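Local coordinates for protein putative peptidase (PDB 3CE2) that probably acts as a zinc-dependent oligopeptidase of the M3B (PepF) family that cuts small peptides, at residues F256-K259 with S265-Q268; D286-N291 with S467-Q472; S342-E347 with E437-D442. All blocks are in the same frame, centred on the assembly; numbering follows the deposited sequence.

Contact 1: F256-K259 with S265-Q268; sequences FYAK and SCLQ
Ala-258, near the end of helix 240-260, directs its methyl group at the first turn of helix 266-271, and this single carbon makes the whole contact from its side. Its CB lies 4.0 Å from Cys-266 CA and equally far from the carbonyl O of Ser-265, so it rests on backbone at the helix start. The thiol of Cys-266 reaches the same methyl: its SG stands anti to the carbonyl carbon and beside the backbone N (chi1 -55°), which brings SG to 4.0 Å from Ala-258 CB. The backbones come close, 5.3 Å between Ala-258 CA and Cys-266 CA. Ser-265, whose CB points away from Ala-258, turns to its own helix as the N-cap, its OG accepting a weak bond of 3.3 Å from Gln-268 N. The N-H of Cys-266 is bound by Glu-487 OE2 of helix 451-487, and His-483 of that helix touches the Cys-266 side chain. Helices 240-260 and 266-271, consecutive in the chain, thus meet through a short connection. The contact is van der Waals in kind: a methyl against a thiol, a CA and a carbonyl O, with no hydrogen bond between the segments.

Contact 2: D286-N291 with S467-Q472; sequences DIVKKN and STLFRQ
Val-288, on helix 278-289, presses one methyl against the ring of Phe-470 on helix 451-487, and this is the tight part of the contact. Val-288 CG1, anti to the backbone N (chi1 168°), lies 3.6 Å from Phe-470 CD1 and 3.8 Å from Phe-470 CE1, meeting that side of the ring obliquely. The other branch is more lightly engaged: Val-288 CG2 lies 4.2 Å from Leu-469 CD1, and these two side chains pass each other in opposite directions. Valine thus splits its branches between two consecutive residues of the facing helix. The CB of Phe-470 does not aim at helix 278-289; chi1 of -73° sets CG anti to the carbonyl carbon, and the ring extends to Val-288. The backbones remain 7.1 Å apart between Val-288 CA and Phe-470 CA.

The looser part lies at Asn-291, which is partly exposed. It offers the ring its carbonyl O, with Asn-291 O 3.9 Å from Phe-470 CE1, while its amide turns away from the contact. No hydrogen bond crosses between the segments. Away from the interface, Gln-472 NE2 bonds Ser-467 O at 3.0 Å, bridging a stretch of helix that contains a wider pi-type turn at 467-470.

Within helix 451-487 itself, Phe-466 stacks with the Phe-470 ring. Other helices close in on the apolar centre: Phe-596 of helix 590-607 touches both Phe-470 and Asn-291, and Phe-508 of helix 494-509 packs on Val-288. Leu-469 also meets Ala-539 and Ile-542 of helix 536-553; the junction of helices 278-289 and 451-487 is thus flanked by helices 494-509, 536-553 and 590-607.

Contact 3: S342-E347 with E437-D442; sequences SPLGTE and EMLLMD
Leu-439, on helix 431-447, carries this contact: it has by far the largest surface buried here, and its two methyls touch two consecutive residues of the 3-10 segment 342-344. The CB of Leu-439 points toward that segment, and chi1 of -170°, with CG anti to the backbone N, lets one methyl reach Pro-343 and the other Leu-344. Leu-439 CD2 lies 3.5 Å from Leu-344 CG and 3.9 Å from both Leu-344 CD1 and Leu-344 CD2, so that it sits against the fork of that leucine. Leu-439 CD1 meets the proline ring, 3.9 Å from Pro-343 CG and 4.2 Å from Pro-343 CD. Both partners run past Leu-439 in the opposite direction, side chain alongside side chain.

Pro-343 and Leu-344 bury nearly equal areas on Leu-439, but Leu-344 is buried in the fold whereas Pro-343 is partly exposed. A bond from Gly-345 N to Ser-342 O, 2.8 Å, closes their turn. The contact itself contains no hydrogen bond and is held by apolar packing alone.

On the same helix as Leu-439, Glu-437 OE2 bonds ND1 of the zinc ligand His-402, a second-shell link that probably helps to position that imidazole, while Asp-442 forms a salt bridge with Lys-602. Leu-344 also rests on Leu-435 and Asn-436 of helix 431-447, and Pro-343 touches Ile-552 of helix 536-553. Met-438 and Met-441 pack on helix 451-487, so helix 431-447 lies between that long helix and the 3-10 segment 342-344.

Overall arrangement
Contacts 1 and 3 lie on opposite sides of the chain's centre, 41 Å apart between centres; contact 2 is about equally far from both, 24 Å and 25 Å between centres, and off the line joining them. Its nearest atoms are about 11 Å from contact 1 and 7 Å from contact 3. Successive helices 266-271 and 278-289 link contacts 1 and 2, and helices 431-447 and 451-487 link contacts 3 and 2; the chain forms contact 3 between the two segments of contact 2. The side chain of Leu-439 is about 11 Å from that of His-402, and that of Leu-469 about 12 Å from that of Glu-430, both ligands of the HExxH-motif zinc, probably the active site. The side chain of Ser-265 is about 9 Å from a zinc ion bound by His-484 and His-488.

Contact 1: F256-K259 with S265-Q268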
# COMPACT_ATOMS: atom_id res chain seq x y z
N PHE A 256 -7.81 22.42 9.84
CA PHE A 256 -8.77 22.53 10.91
C PHE A 256 -8.51 21.46 11.96
O PHE A 256 -8.40 21.77 13.14
CB PHE A 256 -10.19 22.42 10.35
CG PHE A 256 -11.22 21.97 11.35
CD1 PHE A 256 -11.76 22.86 12.27
CD2 PHE A 256 -11.69 20.67 11.34
CE1 PHE A 256 -12.73 22.47 13.16
CE2 PHE A 256 -12.67 20.25 12.23
CZ PHE A 256 -13.19 21.16 13.15
N TYR A 257 -8.41 20.21 11.53
CA TYR A 257 -8.19 19.10 12.45
C TYR A 257 -6.83 19.19 13.15
O TYR A 257 -6.72 18.93 14.34
CB TYR A 257 -8.28 17.77 11.72
CG TYR A 257 -9.68 17.21 11.45
CD1 TYR A 257 -10.55 16.91 12.51
CD2 TYR A 257 -10.09 16.91 10.15
CE1 TYR A 257 -11.81 16.34 12.26
CE2 TYR A 257 -11.35 16.34 9.89
CZ TYR A 257 -12.20 16.07 10.95
OH TYR A 257 -13.45 15.51 10.71
N ALA A 258 -5.80 19.57 12.41
CA ALA A 258 -4.45 19.63 12.96
C ALA A 258 -4.33 20.65 14.09
O ALA A 258 -3.79 20.36 15.15
CB ALA A 258 -3.45 19.98 11.87
N LYS A 259 -4.78 21.87 13.84
CA LYS A 259 -4.53 22.92 14.79
C LYS A 259 -5.42 22.79 16.03
O LYS A 259 -5.08 23.29 17.09
CB LYS A 259 -4.60 24.30 14.14
CG LYS A 259 -5.95 24.98 14.20
CD LYS A 259 -5.95 26.26 13.37
CE LYS A 259 -7.37 26.76 13.13
NZ LYS A 259 -7.41 27.65 11.95
N SER A 265 1.43 21.40 12.71
CA SER A 265 1.33 21.39 11.26
C SER A 265 0.60 20.11 10.90
O SER A 265 0.48 19.23 11.75
CB SER A 265 2.71 21.37 10.62
OG SER A 265 3.33 20.14 10.91
N CYS A 266 0.14 19.99 9.66
CA CYS A 266 -0.68 18.85 9.25
C CYS A 266 0.19 17.62 9.08
O CYS A 266 -0.24 16.51 9.39
CB CYS A 266 -1.41 19.14 7.95
SG CYS A 266 -2.39 20.63 8.05
N LEU A 267 1.41 17.85 8.58
CA LEU A 267 2.41 16.81 8.49
C LEU A 267 2.60 16.10 9.82
O LEU A 267 2.55 14.86 9.88
CB LEU A 267 3.74 17.38 8.00
CG LEU A 267 4.88 16.36 7.82
CD1 LEU A 267 4.63 15.35 6.69
CD2 LEU A 267 6.16 17.10 7.59
N GLN A 268 2.79 16.86 10.90
CA GLN A 268 3.01 16.25 12.23
C GLN A 268 1.79 15.51 12.65
O GLN A 268 1.88 14.46 13.28
CB GLN A 268 3.37 17.28 13.30
CG GLN A 268 4.76 17.90 13.12
CD GLN A 268 5.22 18.75 14.32
OE1 GLN A 268 4.42 19.44 14.96
NE2 GLN A 268 6.52 18.69 14.62

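Contact 2: D286-N291 with S467-Q472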
# COMPACT_ATOMS: atom_id res chain seq x y z
N ASP A 286 14.32 16.20 0.01
CA ASP A 286 15.54 16.90 -0.34
C ASP A 286 16.49 15.96 -1.07
O ASP A 286 16.97 16.27 -2.17
CB ASP A 286 16.19 17.56 0.88
CG ASP A 286 15.23 18.54 1.62
OD1 ASP A 286 14.24 19.02 1.01
OD2 ASP A 286 15.43 18.83 2.83
N ILE A 287 16.72 14.78 -0.50
CA ILE A 287 17.68 13.87 -1.13
C ILE A 287 17.21 13.45 -2.52
O ILE A 287 18.00 13.38 -3.45
CB ILE A 287 18.01 12.63 -0.25
CG1 ILE A 287 19.30 12.86 0.53
CG2 ILE A 287 18.31 11.47 -1.12
CD1 ILE A 287 19.18 13.87 1.70
N VAL A 288 15.91 13.19 -2.65
CA VAL A 288 15.38 12.76 -3.92
C VAL A 288 15.53 13.85 -4.97
O VAL A 288 16.00 13.57 -6.07
CB VAL A 288 13.92 12.29 -3.80
CG1 VAL A 288 13.32 12.13 -5.17
CG2 VAL A 288 13.88 10.95 -3.09
N LYS A 289 15.17 15.09 -4.64
CA LYS A 289 15.40 16.20 -5.57
C LYS A 289 16.86 16.32 -5.99
O LYS A 289 17.15 16.53 -7.16
CB LYS A 289 14.97 17.53 -4.96
CG LYS A 289 13.47 17.70 -4.86
CD LYS A 289 13.11 19.05 -4.26
CE LYS A 289 11.61 19.17 -4.08
NZ LYS A 289 11.22 20.54 -3.65
N LYS A 290 17.79 16.19 -5.04
CA LYS A 290 19.20 16.24 -5.40
C LYS A 290 19.63 15.06 -6.28
O LYS A 290 20.74 15.08 -6.78
CB LYS A 290 20.10 16.31 -4.19
CG LYS A 290 20.08 17.62 -3.42
CD LYS A 290 21.04 17.49 -2.26
CE LYS A 290 20.47 18.10 -1.00
NZ LYS A 290 20.75 17.25 0.20
N ASN A 291 18.77 14.05 -6.45
CA ASN A 291 19.11 12.96 -7.37
C ASN A 291 18.28 12.96 -8.62
O ASN A 291 18.29 11.97 -9.39
CB ASN A 291 19.05 11.60 -6.71
CG ASN A 291 20.05 11.47 -5.58
OD1 ASN A 291 21.08 10.82 -5.72
ND2 ASN A 291 19.74 12.10 -4.46
N SER A 467 8.27 5.41 -11.25
CA SER A 467 6.93 5.87 -10.90
C SER A 467 6.59 5.69 -9.42
O SER A 467 5.85 6.51 -8.85
CB SER A 467 5.85 5.23 -11.78
OG SER A 467 5.62 3.91 -11.34
N THR A 468 7.13 4.65 -8.78
CA THR A 468 6.76 4.50 -7.39
C THR A 468 7.68 5.25 -6.43
O THR A 468 7.30 5.54 -5.30
CB THR A 468 6.43 3.04 -6.93
OG1 THR A 468 7.29 2.63 -5.86
CG2 THR A 468 6.48 2.06 -8.08
N LEU A 469 8.88 5.61 -6.87
CA LEU A 469 9.75 6.37 -5.99
C LEU A 469 9.74 7.87 -6.31
O LEU A 469 9.26 8.68 -5.52
CB LEU A 469 11.16 5.80 -5.99
CG LEU A 469 12.30 6.67 -5.45
CD1 LEU A 469 11.89 7.46 -4.25
CD2 LEU A 469 13.50 5.81 -5.10
N PHE A 470 10.26 8.24 -7.47
CA PHE A 470 10.39 9.67 -7.83
C PHE A 470 9.06 10.40 -7.97
O PHE A 470 8.85 11.46 -7.36
CB PHE A 470 11.26 9.85 -9.08
CG PHE A 470 12.71 9.61 -8.81
CD1 PHE A 470 13.55 10.67 -8.46
CD2 PHE A 470 13.23 8.33 -8.83
CE1 PHE A 470 14.89 10.46 -8.16
CE2 PHE A 470 14.57 8.12 -8.54
CZ PHE A 470 15.40 9.18 -8.20
N ARG A 471 8.18 9.83 -8.78
CA ARG A 471 6.89 10.46 -9.01
C ARG A 471 6.13 10.61 -7.71
O ARG A 471 5.48 11.63 -7.51
CB ARG A 471 6.06 9.72 -10.05
CG ARG A 471 4.80 10.50 -10.38
CD ARG A 471 4.45 10.50 -11.85
NE ARG A 471 3.48 9.47 -12.24
CZ ARG A 471 2.16 9.67 -12.36
NH1 ARG A 471 1.37 8.67 -12.75
NH2 ARG A 471 1.63 10.86 -12.09
N GLN A 472 6.21 9.64 -6.80
CA GLN A 472 5.51 9.78 -5.51
C GLN A 472 6.13 10.86 -4.63
O GLN A 472 5.43 11.53 -3.87
CB GLN A 472 5.49 8.46 -4.76
CG GLN A 472 4.96 7.32 -5.62
CD GLN A 472 3.57 7.61 -6.14
OE1 GLN A 472 2.69 8.02 -5.39
NE2 GLN A 472 3.35 7.40 -7.43

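Contact 3: S342-E347 with E437-D442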
# COMPACT_ATOMS: atom_id res chain seq x y z
N SER A 342 16.09 -17.54 -4.75
CA SER A 342 17.11 -18.26 -3.97
C SER A 342 18.03 -17.40 -3.06
O SER A 342 18.46 -17.84 -2.00
CB SER A 342 17.95 -19.24 -4.82
OG SER A 342 18.69 -18.59 -5.84
N PRO A 343 18.34 -16.16 -3.47
CA PRO A 343 19.10 -15.37 -2.50
C PRO A 343 18.37 -15.14 -1.17
O PRO A 343 18.98 -14.65 -0.22
CB PRO A 343 19.33 -14.05 -3.22
CG PRO A 343 19.22 -14.39 -4.66
CD PRO A 343 18.14 -15.43 -4.73
N LEU A 344 17.09 -15.49 -1.08
CA LEU A 344 16.38 -15.36 0.18
C LEU A 344 16.60 -16.59 1.04
O LEU A 344 16.10 -16.68 2.18
CB LEU A 344 14.90 -15.10 -0.04
CG LEU A 344 14.58 -13.80 -0.75
CD1 LEU A 344 13.09 -13.60 -0.79
CD2 LEU A 344 15.23 -12.63 -0.07
N GLY A 345 17.36 -17.54 0.51
CA GLY A 345 17.73 -18.70 1.29
C GLY A 345 16.86 -19.92 1.09
O GLY A 345 15.66 -19.82 0.82
N THR A 346 17.49 -21.08 1.24
CA THR A 346 16.83 -22.37 1.12
C THR A 346 15.52 -22.41 1.89
O THR A 346 14.51 -22.90 1.39
CB THR A 346 17.76 -23.50 1.64
OG1 THR A 346 18.92 -23.54 0.83
CG2 THR A 346 17.08 -24.85 1.57
N GLU A 347 15.54 -21.90 3.11
CA GLU A 347 14.39 -22.06 3.98
C GLU A 347 13.19 -21.26 3.51
O GLU A 347 12.09 -21.79 3.47
CB GLU A 347 14.75 -21.71 5.42
CG GLU A 347 16.03 -22.40 5.87
CD GLU A 347 15.94 -22.86 7.31
OE1 GLU A 347 14.81 -22.90 7.84
OE2 GLU A 347 16.99 -23.17 7.91
N GLU A 437 9.22 -8.80 -6.17
CA GLU A 437 9.10 -8.43 -7.57
C GLU A 437 10.47 -8.14 -8.11
O GLU A 437 10.84 -8.63 -9.15
CB GLU A 437 8.28 -7.17 -7.75
CG GLU A 437 6.78 -7.38 -7.87
CD GLU A 437 6.01 -6.08 -7.63
OE1 GLU A 437 6.06 -5.18 -8.49
OE2 GLU A 437 5.36 -5.97 -6.56
N MET A 438 11.22 -7.31 -7.38
CA MET A 438 12.53 -6.82 -7.83
C MET A 438 13.56 -7.92 -7.96
O MET A 438 14.27 -8.01 -8.95
CB MET A 438 13.02 -5.70 -6.90
CG MET A 438 12.16 -4.43 -6.99
SD MET A 438 12.42 -3.57 -8.56
CE MET A 438 10.75 -3.15 -9.02
N LEU A 439 13.63 -8.77 -6.95
CA LEU A 439 14.47 -9.95 -6.97
C LEU A 439 14.19 -10.81 -8.20
O LEU A 439 15.11 -11.25 -8.87
CB LEU A 439 14.20 -10.77 -5.72
CG LEU A 439 15.13 -11.95 -5.40
CD1 LEU A 439 16.60 -11.70 -5.84
CD2 LEU A 439 15.02 -12.27 -3.90
N LEU A 440 12.92 -11.08 -8.47
CA LEU A 440 12.55 -11.91 -9.62
C LEU A 440 13.15 -11.33 -10.92
O LEU A 440 13.86 -12.03 -11.65
CB LEU A 440 11.04 -12.02 -9.71
CG LEU A 440 10.44 -12.55 -11.00
CD1 LEU A 440 10.57 -14.04 -11.07
CD2 LEU A 440 8.97 -12.16 -11.11
N MET A 441 12.87 -10.06 -11.22
CA MET A 441 13.49 -9.37 -12.34
C MET A 441 15.03 -9.39 -12.29
O MET A 441 15.69 -9.69 -13.28
CB MET A 441 12.97 -7.93 -12.44
CG MET A 441 11.58 -7.77 -13.04
SD MET A 441 10.99 -6.07 -12.79
CE MET A 441 9.23 -6.31 -12.98
N ASP A 442 15.61 -9.09 -11.15
CA ASP A 442 17.05 -9.20 -11.03
C ASP A 442 17.59 -10.55 -11.46
O ASP A 442 18.54 -10.63 -12.23
CB ASP A 442 17.50 -8.93 -9.61
CG ASP A 442 19.00 -8.86 -9.50
OD1 ASP A 442 19.54 -7.84 -9.97
OD2 ASP A 442 19.64 -9.80 -8.97